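Local coordinates for protein peroxisomal acyl-coenzyme A oxidase 1 (Arabidopsis thaliana, PDB 1W07) that catalyses the FAD-dependent desaturation of long- and medium-chain acyl-CoAs to 2-trans-enoyl-CoAs in the peroxisome, passing electrons to oxygen to form hydrogen peroxide, at residues L337-Y342 with C556-L561; R436-T441 with E521-H526; E475-P480 with L484-A489; Y562-H567 with S583-Q588. The protein carries 1 engineered substitution. All coordinates share one frame; numbering follows the deposited sequence.

Contact 1: residues L337-Y342 with C556-L561; sequences LLASAY and CYIYAL
Ser-340 OG lies at the edge of the Tyr-559 ring, in its plane, 3.4 Å from Tyr-559 CD1 and just as near to the neighbouring CE1. The hydroxyl is also hydrogen-bonded to the carbonyl of Pro-336, one turn earlier on its own helix. Its torsion explains both: OG stands beside the backbone N (chi1 -65°), which keeps it near that carbonyl while it meets the ring edge. Tyr-559 in turn carries its ring anti to its backbone N, laying the edge alongside helix 328-363. Next to this polar spot the packing is plain and close. The methyl of Ala-339 points toward helix 548-566 and enters between two consecutive residues, with Ala-339 CB 3.7 Å from Ile-558 CG2 and 4.0 Å from Tyr-559 CB. The small side chain lets the backbones draw together, CA to CA 5.5 Å between Ala-339 and Tyr-559, and the segment axes pass at 8.3 Å with a crossing angle of -111°. Leu-555 also packs on Ala-339, and Val-531 and Val-532 of helix 516-538 pack on Tyr-559. Helix 328-363 carries the FAD-binding residues Gln-330 and Arg-333, and the side chain of Ile-558 is about 11 Å from that of Arg-333. With its bond spent inside its own helix, the buried hydroxyl turns toward the slightly positive C-H edge of the tyrosine, so a polar atom sits in this interface at probably little cost.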
loop_
_atom_site.group_PDB
_atom_site.type_symbol
_atom_site.label_atom_id
_atom_site.label_comp_id
_atom_site.label_asym_id
_atom_site.label_seq_id
_atom_site.Cartn_x
_atom_site.Cartn_y
_atom_site.Cartn_z
ATOM N N LEU B 337 -15.038 2.593 -2.806
ATOM C CA LEU B 337 -14.113 2.284 -3.911
ATOM C C LEU B 337 -14.875 1.868 -5.172
ATOM O O LEU B 337 -14.458 2.157 -6.305
ATOM C CB LEU B 337 -13.153 1.175 -3.495
ATOM C CG LEU B 337 -12.253 1.498 -2.284
ATOM C CD1 LEU B 337 -11.324 0.325 -2.062
ATOM C CD2 LEU B 337 -11.467 2.784 -2.531
ATOM N N LEU B 338 -15.988 1.173 -4.981
ATOM C CA LEU B 338 -16.831 0.781 -6.103
ATOM C C LEU B 338 -17.394 2.073 -6.682
ATOM O O LEU B 338 -17.388 2.277 -7.886
ATOM C CB LEU B 338 -17.960 -0.125 -5.611
ATOM C CG LEU B 338 -19.105 -0.389 -6.590
ATOM C CD1 LEU B 338 -18.589 -1.049 -7.873
ATOM C CD2 LEU B 338 -20.129 -1.269 -5.889
ATOM N N ALA B 339 -17.869 2.963 -5.822
ATOM C CA ALA B 339 -18.410 4.242 -6.298
ATOM C C ALA B 339 -17.335 5.061 -7.039
ATOM O O ALA B 339 -17.625 5.695 -8.064
ATOM C CB ALA B 339 -18.967 5.054 -5.128
ATOM N N SER B 340 -16.102 5.039 -6.519
ATOM C CA SER B 340 -14.972 5.771 -7.109
ATOM C C SER B 340 -14.592 5.212 -8.472
ATOM O O SER B 340 -14.151 5.954 -9.350
ATOM C CB SER B 340 -13.737 5.719 -6.196
ATOM O OG SER B 340 -13.929 6.397 -4.960
ATOM N N ALA B 341 -14.732 3.903 -8.646
ATOM C CA ALA B 341 -14.417 3.300 -9.938
ATOM C C ALA B 341 -15.326 3.926 -10.994
ATOM O O ALA B 341 -14.851 4.380 -12.030
ATOM C CB ALA B 341 -14.618 1.780 -9.885
ATOM N N TYR B 342 -16.633 3.968 -10.740
ATOM C CA TYR B 342 -17.541 4.578 -11.712
ATOM C C TYR B 342 -17.288 6.088 -11.817
ATOM O O TYR B 342 -17.302 6.665 -12.904
ATOM C CB TYR B 342 -18.994 4.317 -11.324
ATOM C CG TYR B 342 -19.487 2.922 -11.678
ATOM C CD1 TYR B 342 -19.082 1.807 -10.945
ATOM C CD2 TYR B 342 -20.360 2.721 -12.745
ATOM C CE1 TYR B 342 -19.542 0.521 -11.261
ATOM C CE2 TYR B 342 -20.822 1.449 -13.082
ATOM C CZ TYR B 342 -20.412 0.350 -12.335
ATOM O OH TYR B 342 -20.869 -0.908 -12.651
ATOM N N CYS B 556 -23.150 7.639 -7.074
ATOM C CA CYS B 556 -22.808 9.050 -7.172
ATOM C C CYS B 556 -22.808 9.711 -5.810
ATOM O O CYS B 556 -21.850 10.400 -5.460
ATOM C CB CYS B 556 -23.788 9.797 -8.085
ATOM S SG CYS B 556 -23.542 11.597 -8.168
ATOM N N TYR B 557 -23.874 9.517 -5.035
ATOM C CA TYR B 557 -23.935 10.157 -3.732
ATOM C C TYR B 557 -23.123 9.471 -2.648
ATOM O O TYR B 557 -22.792 10.093 -1.635
ATOM C CB TYR B 557 -25.394 10.384 -3.312
ATOM C CG TYR B 557 -26.045 11.421 -4.188
ATOM C CD1 TYR B 557 -26.708 11.052 -5.360
ATOM C CD2 TYR B 557 -25.889 12.784 -3.921
ATOM C CE1 TYR B 557 -27.187 12.015 -6.247
ATOM C CE2 TYR B 557 -26.368 13.749 -4.807
ATOM C CZ TYR B 557 -27.005 13.363 -5.962
ATOM O OH TYR B 557 -27.404 14.333 -6.855
ATOM N N ILE B 558 -22.798 8.197 -2.856
ATOM C CA ILE B 558 -21.938 7.470 -1.924
ATOM C C ILE B 558 -20.549 8.103 -2.057
ATOM O O ILE B 558 -19.886 8.376 -1.061
ATOM C CB ILE B 558 -21.803 5.956 -2.288
ATOM C CG1 ILE B 558 -23.014 5.174 -1.770
ATOM C CG2 ILE B 558 -20.478 5.394 -1.718
ATOM C CD1 ILE B 558 -22.996 3.693 -2.140
ATOM N N TYR B 559 -20.109 8.329 -3.291
ATOM C CA TYR B 559 -18.793 8.937 -3.531
ATOM C C TYR B 559 -18.713 10.314 -2.836
ATOM O O TYR B 559 -17.805 10.582 -2.040
ATOM C CB TYR B 559 -18.555 9.081 -5.050
ATOM C CG TYR B 559 -17.214 9.695 -5.438
ATOM C CD1 TYR B 559 -16.005 9.017 -5.222
ATOM C CD2 TYR B 559 -17.151 10.987 -5.944
ATOM C CE1 TYR B 559 -14.758 9.632 -5.495
ATOM C CE2 TYR B 559 -15.927 11.609 -6.212
ATOM C CZ TYR B 559 -14.744 10.943 -5.992
ATOM O OH TYR B 559 -13.560 11.597 -6.279
ATOM N N ALA B 560 -19.689 11.169 -3.118
ATOM C CA ALA B 560 -19.734 12.505 -2.543
ATOM C C ALA B 560 -19.844 12.510 -1.019
ATOM O O ALA B 560 -19.059 13.169 -0.331
ATOM C CB ALA B 560 -20.888 13.294 -3.158
ATOM N N LEU B 561 -20.810 11.775 -0.486
ATOM C CA LEU B 561 -21.008 11.731 0.957
ATOM C C LEU B 561 -19.840 11.080 1.680
ATOM O O LEU B 561 -19.565 11.406 2.836
ATOM C CB LEU B 561 -22.306 10.998 1.296
ATOM C CG LEU B 561 -23.592 11.637 0.754
ATOM C CD1 LEU B 561 -24.810 10.824 1.187
ATOM C CD2 LEU B 561 -23.685 13.064 1.269
#

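Contact 2: residues R436-T441 with E521-H526; sequences RFLMKT and EAAIAH
Leu-438 sets one methyl squarely on the imidazole of His-526: CD2 is 3.8 Å from the centroid of the His-526 ring and only 6° off its normal, a CH-pi contact over the face. The other branch reaches the backbone of helix 516-538 beside the ring, where Leu-438 CD1 lies 3.8 Å from Ala-523 CA and 4.0 Å from the carbonyl O of Ala-522; it also touches the CB of His-526. CG anti to the backbone N (chi1 175°) carries the imidazole to the leucine, and chi2 turns its face to the methyl. A second shell surrounds both partners. Tyr-457 OH hydrogen-bonds His-526 ND1, which probably limits the ring's rotation, Thr-455 packs on the histidine, and Met-458 of the same loop packs on Leu-438. On the leucine's own helix, Thr-441 OG1 donates to Phe-437 O over 2.8 Å, while Thr-441 N reaches that oxygen from the opposite face of the carbonyl plane. That hydroxyl also lies over the centre of the Phe-437 ring, 3.8 Å above its plane. Farther out, Arg-490 and Met-494 of helix 480-503 pack on Ala-525. The two segments run nearly at right angles (85°), their axes 10.1 Å apart, a spacing bridged mainly by Leu-438 and His-526. This is side-chain packing between crossing helices, joining the C-alpha1 region to the second, C-terminal helical region that belongs to the acyl-CoA oxidase fold.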
loop_
_atom_site.group_PDB
_atom_site.type_symbol
_atom_site.label_atom_id
_atom_site.label_comp_id
_atom_site.label_asym_id
_atom_site.label_seq_id
_atom_site.Cartn_x
_atom_site.Cartn_y
_atom_site.Cartn_z
ATOM N N ARG B 436 -1.073 26.630 -7.702
ATOM C CA ARG B 436 -0.630 27.891 -8.292
ATOM C C ARG B 436 -1.729 28.451 -9.203
ATOM O O ARG B 436 -2.012 29.642 -9.176
ATOM C CB ARG B 436 0.656 27.692 -9.097
ATOM C CG ARG B 436 1.898 27.445 -8.261
ATOM C CD ARG B 436 3.127 27.386 -9.147
ATOM N NE ARG B 436 4.314 26.911 -8.446
ATOM C CZ ARG B 436 4.999 27.600 -7.537
ATOM N NH1 ARG B 436 4.639 28.830 -7.186
ATOM N NH2 ARG B 436 6.068 27.050 -6.978
ATOM N N PHE B 437 -2.340 27.585 -10.005
ATOM C CA PHE B 437 -3.414 27.993 -10.908
ATOM C C PHE B 437 -4.598 28.557 -10.116
ATOM O O PHE B 437 -5.195 29.570 -10.496
ATOM C CB PHE B 437 -3.877 26.794 -11.743
ATOM C CG PHE B 437 -5.116 27.055 -12.556
ATOM C CD1 PHE B 437 -5.067 27.876 -13.676
ATOM C CD2 PHE B 437 -6.337 26.491 -12.190
ATOM C CE1 PHE B 437 -6.212 28.138 -14.423
ATOM C CE2 PHE B 437 -7.496 26.746 -12.933
ATOM C CZ PHE B 437 -7.431 27.572 -14.053
ATOM N N LEU B 438 -4.931 27.897 -9.010
ATOM C CA LEU B 438 -6.038 28.340 -8.178
ATOM C C LEU B 438 -5.722 29.680 -7.543
ATOM O O LEU B 438 -6.593 30.546 -7.460
ATOM C CB LEU B 438 -6.350 27.307 -7.084
ATOM C CG LEU B 438 -6.992 25.989 -7.561
ATOM C CD1 LEU B 438 -7.143 25.043 -6.373
ATOM C CD2 LEU B 438 -8.350 26.275 -8.214
ATOM N N MET B 439 -4.478 29.853 -7.101
ATOM C CA MET B 439 -4.067 31.108 -6.478
ATOM C C MET B 439 -4.139 32.262 -7.472
ATOM O O MET B 439 -4.552 33.364 -7.116
ATOM C CB MET B 439 -2.650 30.989 -5.908
ATOM C CG MET B 439 -2.532 30.076 -4.687
ATOM S SD MET B 439 -3.605 30.528 -3.301
ATOM C CE MET B 439 -4.992 29.365 -3.554
ATOM N N LYS B 440 -3.741 32.015 -8.717
ATOM C CA LYS B 440 -3.809 33.051 -9.738
ATOM C C LYS B 440 -5.262 33.391 -10.059
ATOM O O LYS B 440 -5.608 34.549 -10.242
ATOM C CB LYS B 440 -3.092 32.601 -11.016
ATOM C CG LYS B 440 -1.583 32.612 -10.904
ATOM C CD LYS B 440 -0.901 32.209 -12.209
ATOM C CE LYS B 440 -1.231 33.156 -13.362
ATOM N NZ LYS B 440 -0.501 32.775 -14.610
ATOM N N THR B 441 -6.109 32.373 -10.126
ATOM C CA THR B 441 -7.522 32.575 -10.426
ATOM C C THR B 441 -8.152 33.422 -9.333
ATOM O O THR B 441 -8.985 34.293 -9.600
ATOM C CB THR B 441 -8.268 31.230 -10.529
ATOM O OG1 THR B 441 -7.640 30.434 -11.535
ATOM C CG2 THR B 441 -9.739 31.442 -10.893
ATOM N N GLU B 521 -3.826 20.632 -0.108
ATOM C CA GLU B 521 -5.148 20.223 0.368
ATOM C C GLU B 521 -6.250 20.987 -0.377
ATOM O O GLU B 521 -7.285 20.406 -0.714
ATOM C CB GLU B 521 -5.277 20.462 1.866
ATOM C CG GLU B 521 -4.748 19.318 2.706
ATOM C CD GLU B 521 -4.851 19.598 4.186
ATOM O OE1 GLU B 521 -5.930 20.038 4.635
ATOM O OE2 GLU B 521 -3.861 19.367 4.899
ATOM N N ALA B 522 -6.031 22.278 -0.640
ATOM C CA ALA B 522 -7.015 23.092 -1.358
ATOM C C ALA B 522 -7.147 22.628 -2.808
ATOM O O ALA B 522 -8.244 22.621 -3.369
ATOM C CB ALA B 522 -6.615 24.583 -1.322
ATOM N N ALA B 523 -6.021 22.260 -3.412
ATOM C CA ALA B 523 -6.012 21.791 -4.792
ATOM C C ALA B 523 -6.746 20.452 -4.878
ATOM O O ALA B 523 -7.468 20.187 -5.839
ATOM C CB ALA B 523 -4.570 21.659 -5.290
ATOM N N ILE B 524 -6.562 19.608 -3.869
ATOM C CA ILE B 524 -7.242 18.316 -3.825
ATOM C C ILE B 524 -8.742 18.523 -3.715
ATOM O O ILE B 524 -9.510 17.835 -4.390
ATOM C CB ILE B 524 -6.746 17.454 -2.630
ATOM C CG1 ILE B 524 -5.366 16.871 -2.974
ATOM C CG2 ILE B 524 -7.769 16.353 -2.299
ATOM C CD1 ILE B 524 -4.692 16.216 -1.808
ATOM N N ALA B 525 -9.165 19.465 -2.868
ATOM C CA ALA B 525 -10.601 19.752 -2.701
ATOM C C ALA B 525 -11.195 20.218 -4.030
ATOM O O ALA B 525 -12.315 19.857 -4.371
ATOM C CB ALA B 525 -10.829 20.827 -1.605
ATOM N N HIS B 526 -10.441 21.011 -4.784
ATOM C CA HIS B 526 -10.902 21.486 -6.081
ATOM C C HIS B 526 -11.095 20.307 -7.034
ATOM O O HIS B 526 -12.130 20.179 -7.677
ATOM C CB HIS B 526 -9.891 22.457 -6.674
ATOM C CG HIS B 526 -10.237 22.909 -8.059
ATOM N ND1 HIS B 526 -11.292 23.755 -8.327
ATOM C CD2 HIS B 526 -9.655 22.646 -9.252
ATOM C CE1 HIS B 526 -11.343 23.992 -9.624
ATOM N NE2 HIS B 526 -10.360 23.333 -10.208
#

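Contact 3: residues E475-P480 with L484-A489; sequences EDWLNP and LEAFEA
Pro-480 O accepts a nearly straight hydrogen bond from Leu-484 N (2.9 Å, N-H...O angle 168°), an i to i+4 bond that belongs to the first turn of helix 480-503, which follows the 3-10 segment ending at Leu-478 after a single residue, Asn-479. Leu-484 CB and CG both lie 3.3 Å from Pro-480 O; chi1 -78°, with CG beside the backbone N, brings CG there. This is a capped helix start. Asn-479 holds the N-cap position, its OD1 accepting from the backbone N of Asp-481 and, weakly, from that of Val-482, while Pro-480 takes the first helical place, where the N-H that proline lacks is not needed within the helix. Apart from the turn, the contact rests on Trp-477. Its six-membered ring reaches across to the helix, and the methyl of Ala-486 lies at the edge of the indole, near its plane, with Ala-486 CB 4.1 Å from Trp-477 CZ3. At the other end of the indole, NE1 hydrogen-bonds the carbonyl of Gln-581, which probably helps fix the ring's orientation. Ile-577 packs on both the tryptophan and Ala-486.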
loop_
_atom_site.group_PDB
_atom_site.type_symbol
_atom_site.label_atom_id
_atom_site.label_comp_id
_atom_site.label_asym_id
_atom_site.label_seq_id
_atom_site.Cartn_x
_atom_site.Cartn_y
_atom_site.Cartn_z
ATOM N N GLU B 475 -32.322 12.786 3.724
ATOM C CA GLU B 475 -32.719 12.736 2.324
ATOM C C GLU B 475 -32.272 13.961 1.530
ATOM O O GLU B 475 -32.106 13.891 0.312
ATOM C CB GLU B 475 -34.247 12.584 2.216
ATOM C CG GLU B 475 -34.829 11.252 2.715
ATOM C CD GLU B 475 -34.616 11.009 4.202
ATOM O OE1 GLU B 475 -34.835 11.942 5.000
ATOM O OE2 GLU B 475 -34.237 9.876 4.578
ATOM N N ASP B 476 -32.078 15.084 2.212
ATOM C CA ASP B 476 -31.660 16.303 1.525
ATOM C C ASP B 476 -30.262 16.188 0.917
ATOM O O ASP B 476 -29.912 16.930 -0.002
ATOM C CB ASP B 476 -31.709 17.504 2.477
ATOM C CG ASP B 476 -33.123 17.849 2.911
ATOM O OD1 ASP B 476 -34.021 17.900 2.037
ATOM O OD2 ASP B 476 -33.342 18.080 4.123
ATOM N N TRP B 477 -29.460 15.255 1.418
ATOM C CA TRP B 477 -28.111 15.085 0.893
ATOM C C TRP B 477 -28.080 14.336 -0.430
ATOM O O TRP B 477 -27.010 14.032 -0.941
ATOM C CB TRP B 477 -27.223 14.384 1.924
ATOM C CG TRP B 477 -26.693 15.324 2.959
ATOM C CD1 TRP B 477 -27.015 15.357 4.287
ATOM C CD2 TRP B 477 -25.740 16.363 2.752
ATOM N NE1 TRP B 477 -26.316 16.354 4.924
ATOM C CE2 TRP B 477 -25.529 16.993 4.000
ATOM C CE3 TRP B 477 -25.037 16.826 1.632
ATOM C CZ2 TRP B 477 -24.644 18.067 4.154
ATOM C CZ3 TRP B 477 -24.158 17.889 1.790
ATOM C CH2 TRP B 477 -23.972 18.496 3.038
ATOM N N LEU B 478 -29.259 14.034 -0.979
ATOM C CA LEU B 478 -29.346 13.337 -2.266
ATOM C C LEU B 478 -29.660 14.357 -3.352
ATOM O O LEU B 478 -29.816 14.017 -4.524
ATOM C CB LEU B 478 -30.426 12.247 -2.227
ATOM C CG LEU B 478 -30.213 11.122 -1.203
ATOM C CD1 LEU B 478 -31.416 10.162 -1.218
ATOM C CD2 LEU B 478 -28.887 10.389 -1.500
ATOM N N ASN B 479 -29.753 15.618 -2.952
ATOM C CA ASN B 479 -30.029 16.690 -3.905
ATOM C C ASN B 479 -28.710 17.191 -4.502
ATOM O O ASN B 479 -27.806 17.601 -3.769
ATOM C CB ASN B 479 -30.757 17.830 -3.207
ATOM C CG ASN B 479 -31.200 18.902 -4.165
ATOM O OD1 ASN B 479 -30.379 19.575 -4.781
ATOM N ND2 ASN B 479 -32.510 19.052 -4.317
ATOM N N PRO B 480 -28.590 17.172 -5.839
ATOM C CA PRO B 480 -27.377 17.618 -6.534
ATOM C C PRO B 480 -26.911 19.044 -6.208
ATOM O O PRO B 480 -25.712 19.291 -6.081
ATOM C CB PRO B 480 -27.728 17.426 -8.010
ATOM C CG PRO B 480 -29.206 17.603 -8.040
ATOM C CD PRO B 480 -29.664 16.863 -6.803
ATOM N N LEU B 484 -23.338 19.941 -4.583
ATOM C CA LEU B 484 -22.449 20.829 -5.317
ATOM C C LEU B 484 -22.111 22.072 -4.521
ATOM O O LEU B 484 -20.949 22.480 -4.458
ATOM C CB LEU B 484 -23.060 21.229 -6.663
ATOM C CG LEU B 484 -22.982 20.194 -7.783
ATOM C CD1 LEU B 484 -23.717 20.703 -9.010
ATOM C CD2 LEU B 484 -21.525 19.924 -8.118
ATOM N N GLU B 485 -23.125 22.680 -3.914
ATOM C CA GLU B 485 -22.921 23.884 -3.116
ATOM C C GLU B 485 -21.925 23.609 -2.001
ATOM O O GLU B 485 -21.004 24.389 -1.771
ATOM C CB GLU B 485 -24.246 24.358 -2.514
ATOM C CG GLU B 485 -24.107 25.578 -1.623
ATOM C CD GLU B 485 -25.412 25.964 -0.958
ATOM O OE1 GLU B 485 -25.988 25.120 -0.232
ATOM O OE2 GLU B 485 -25.861 27.110 -1.157
ATOM N N ALA B 486 -22.118 22.497 -1.306
ATOM C CA ALA B 486 -21.222 22.126 -0.219
ATOM C C ALA B 486 -19.777 21.967 -0.692
ATOM O O ALA B 486 -18.862 22.513 -0.075
ATOM C CB ALA B 486 -21.693 20.842 0.420
ATOM N N PHE B 487 -19.562 21.220 -1.778
ATOM C CA PHE B 487 -18.202 21.012 -2.297
ATOM C C PHE B 487 -17.572 22.273 -2.897
ATOM O O PHE B 487 -16.368 22.485 -2.767
ATOM C CB PHE B 487 -18.182 19.891 -3.342
ATOM C CG PHE B 487 -18.085 18.508 -2.750
ATOM C CD1 PHE B 487 -19.166 17.938 -2.085
ATOM C CD2 PHE B 487 -16.897 17.789 -2.836
ATOM C CE1 PHE B 487 -19.064 16.674 -1.511
ATOM C CE2 PHE B 487 -16.782 16.526 -2.271
ATOM C CZ PHE B 487 -17.871 15.967 -1.604
ATOM N N GLU B 488 -18.372 23.101 -3.562
ATOM C CA GLU B 488 -17.847 24.331 -4.157
ATOM C C GLU B 488 -17.425 25.283 -3.044
ATOM O O GLU B 488 -16.339 25.852 -3.083
ATOM C CB GLU B 488 -18.894 25.002 -5.057
ATOM C CG GLU B 488 -19.319 24.174 -6.262
ATOM C CD GLU B 488 -20.328 24.893 -7.136
ATOM O OE1 GLU B 488 -21.106 25.702 -6.593
ATOM O OE2 GLU B 488 -20.361 24.637 -8.357
ATOM N N ALA B 489 -18.283 25.440 -2.045
ATOM C CA ALA B 489 -17.977 26.308 -0.913
ATOM C C ALA B 489 -16.723 25.841 -0.175
ATOM O O ALA B 489 -15.838 26.634 0.142
ATOM C CB ALA B 489 -19.153 26.340 0.049
#

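Contact 4: residues Y562-H567 with S583-Q588; sequences YLLHKH and SLANDQ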
loop_
_atom_site.group_PDB
_atom_site.type_symbol
_atom_site.label_atom_id
_atom_site.label_comp_id
_atom_site.label_asym_id
_atom_site.label_seq_id
_atom_site.Cartn_x
_atom_site.Cartn_y
_atom_site.Cartn_z
ATOM N N TYR B 562 -19.149 10.157 1.012
ATOM C CA TYR B 562 -17.998 9.509 1.621
ATOM C C TYR B 562 -16.867 10.519 1.771
ATOM O O TYR B 562 -16.209 10.576 2.809
ATOM C CB TYR B 562 -17.516 8.338 0.760
ATOM C CG TYR B 562 -16.262 7.711 1.312
ATOM C CD1 TYR B 562 -16.306 6.950 2.478
ATOM C CD2 TYR B 562 -15.028 7.907 0.695
ATOM C CE1 TYR B 562 -15.158 6.403 3.020
ATOM C CE2 TYR B 562 -13.865 7.357 1.227
ATOM C CZ TYR B 562 -13.943 6.607 2.392
ATOM O OH TYR B 562 -12.809 6.061 2.949
ATOM N N LEU B 563 -16.639 11.310 0.728
ATOM C CA LEU B 563 -15.577 12.318 0.767
ATOM C C LEU B 563 -15.933 13.415 1.767
ATOM O O LEU B 563 -15.064 13.935 2.470
ATOM C CB LEU B 563 -15.356 12.928 -0.621
ATOM C CG LEU B 563 -14.676 12.062 -1.702
ATOM C CD1 LEU B 563 -14.545 12.868 -2.992
ATOM C CD2 LEU B 563 -13.299 11.614 -1.222
ATOM N N LEU B 564 -17.213 13.768 1.842
ATOM C CA LEU B 564 -17.633 14.788 2.793
ATOM C C LEU B 564 -17.275 14.318 4.202
ATOM O O LEU B 564 -16.738 15.071 5.012
ATOM C CB LEU B 564 -19.139 15.020 2.669
ATOM C CG LEU B 564 -19.690 16.278 3.367
ATOM C CD1 LEU B 564 -20.959 16.731 2.686
ATOM C CD2 LEU B 564 -19.953 15.976 4.815
ATOM N N HIS B 565 -17.569 13.059 4.492
ATOM C CA HIS B 565 -17.265 12.494 5.796
ATOM C C HIS B 565 -15.758 12.399 6.029
ATOM O O HIS B 565 -15.254 12.782 7.091
ATOM C CB HIS B 565 -17.915 11.110 5.924
ATOM C CG HIS B 565 -17.657 10.434 7.231
ATOM N ND1 HIS B 565 -16.505 9.721 7.486
ATOM C CD2 HIS B 565 -18.403 10.362 8.359
ATOM C CE1 HIS B 565 -16.557 9.230 8.712
ATOM N NE2 HIS B 565 -17.698 9.607 9.264
ATOM N N LYS B 566 -15.034 11.897 5.032
ATOM C CA LYS B 566 -13.582 11.754 5.145
ATOM C C LYS B 566 -12.876 13.096 5.357
ATOM O O LYS B 566 -11.877 13.174 6.070
ATOM C CB LYS B 566 -13.043 11.066 3.884
ATOM C CG LYS B 566 -11.528 10.895 3.860
ATOM C CD LYS B 566 -11.095 10.112 2.621
ATOM C CE LYS B 566 -9.574 10.040 2.483
ATOM N NZ LYS B 566 -8.913 9.475 3.690
ATOM N N HIS B 567 -13.398 14.152 4.743
ATOM C CA HIS B 567 -12.805 15.486 4.868
ATOM C C HIS B 567 -13.749 16.413 5.624
ATOM O O HIS B 567 -13.757 17.618 5.392
ATOM C CB HIS B 567 -12.536 16.062 3.480
ATOM C CG HIS B 567 -11.524 15.284 2.692
ATOM N ND1 HIS B 567 -10.185 15.260 3.019
ATOM C CD2 HIS B 567 -11.659 14.485 1.608
ATOM C CE1 HIS B 567 -9.540 14.476 2.173
ATOM N NE2 HIS B 567 -10.411 13.995 1.305
ATOM N N SER B 583 -24.094 14.832 10.467
ATOM C CA SER B 583 -24.561 13.565 10.996
ATOM C C SER B 583 -25.671 13.017 10.097
ATOM O O SER B 583 -25.856 11.804 9.994
ATOM C CB SER B 583 -25.070 13.759 12.428
ATOM O OG SER B 583 -25.226 12.517 13.089
ATOM N N LEU B 584 -26.409 13.912 9.448
ATOM C CA LEU B 584 -27.477 13.512 8.530
ATOM C C LEU B 584 -26.878 12.926 7.251
ATOM O O LEU B 584 -27.441 12.011 6.644
ATOM C CB LEU B 584 -28.356 14.721 8.178
ATOM C CG LEU B 584 -29.270 15.232 9.303
ATOM C CD1 LEU B 584 -29.939 16.546 8.897
ATOM C CD2 LEU B 584 -30.302 14.152 9.603
ATOM N N ALA B 585 -25.735 13.460 6.838
ATOM C CA ALA B 585 -25.060 12.974 5.630
ATOM C C ALA B 585 -24.571 11.557 5.892
ATOM O O ALA B 585 -24.665 10.691 5.024
ATOM C CB ALA B 585 -23.889 13.874 5.279
ATOM N N ASN B 586 -24.063 11.331 7.101
ATOM C CA ASN B 586 -23.578 10.017 7.505
ATOM C C ASN B 586 -24.720 8.999 7.507
ATOM O O ASN B 586 -24.520 7.845 7.123
ATOM C CB ASN B 586 -22.939 10.091 8.896
ATOM C CG ASN B 586 -22.076 8.878 9.209
ATOM O OD1 ASN B 586 -21.146 8.561 8.468
ATOM N ND2 ASN B 586 -22.378 8.199 10.311
ATOM N N ASP B 587 -25.912 9.411 7.950
ATOM C CA ASP B 587 -27.073 8.510 7.967
ATOM C C ASP B 587 -27.446 8.158 6.529
ATOM O O ASP B 587 -27.759 7.007 6.217
ATOM C CB ASP B 587 -28.290 9.161 8.646
ATOM C CG ASP B 587 -28.062 9.467 10.111
ATOM O OD1 ASP B 587 -27.356 8.692 10.795
ATOM O OD2 ASP B 587 -28.620 10.479 10.596
ATOM N N GLN B 588 -27.418 9.155 5.652
ATOM C CA GLN B 588 -27.743 8.923 4.251
ATOM C C GLN B 588 -26.724 7.973 3.623
ATOM O O GLN B 588 -27.082 7.080 2.840
ATOM C CB GLN B 588 -27.761 10.241 3.488
ATOM C CG GLN B 588 -28.262 10.110 2.058
ATOM C CD GLN B 588 -29.640 9.453 1.969
ATOM O OE1 GLN B 588 -29.773 8.313 1.514
ATOM N NE2 GLN B 588 -30.668 10.175 2.393
#
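His-565 and Asn-586 make the tight part of this contact, Asn-586 OD1 coming to 3.3 Å from His-565 CD2. The amide oxygen approaches the imidazole obliquely, and the ring and amide planes are only 21° apart. Both residues hold CG anti to the backbone N (chi1 180° and -164°), so each extends from its helix and the two meet in the gap, across a CA-to-CA separation of 7.0 Å between His-565 and Asn-586. The other half is looser yet better buried: Leu-564 CD2 touches Ala-585 CB at 4.5 Å, and Trp-477 packs against both residues, joining them more closely than they join each other. The histidine and asparagine are partly exposed, and on their side lies the second subunit of the homodimer. There His-565 packs on Glu-521 of the second subunit, and Asn-586 ND2 is hydrogen-bonded to Asp-518 OD1 of that same subunit. Side chains of both helices, 548-566 and 579-596, thus face helix 516-538 of the second subunit, one by a hydrogen bond and one by packing. ND2 is used by the aspartate, and OD1 is the end of the amide that faces the imidazole, nearest CD2. The carboxylate of Glu-521 of the second subunit may polarise the imidazole, and a more positive C-H would suit the amide oxygen.

From the N terminus, helix 328-363 opens the longest loop, which contact 1 closes when helix 548-566 returns to it. Contact 2 is nested inside, bringing helix 516-538 back to helix 427-443, and contact 3 is nested deeper still, a short local closure at the start of helix 480-503. Contact 4 follows in series, folding helix 579-596 back on helix 548-566, the helix that contact 1 also uses. No loops cross. Contacts 1, 3 and 4 touch one another: Tyr-557 packs on Trp-477, Leu-478 and Pro-480, Leu-561 on Gln-588, and Trp-477 on Ala-585 and Leu-564. Contact 2 stands apart, about 5 Å from contacts 3 and 4 at the nearest atoms.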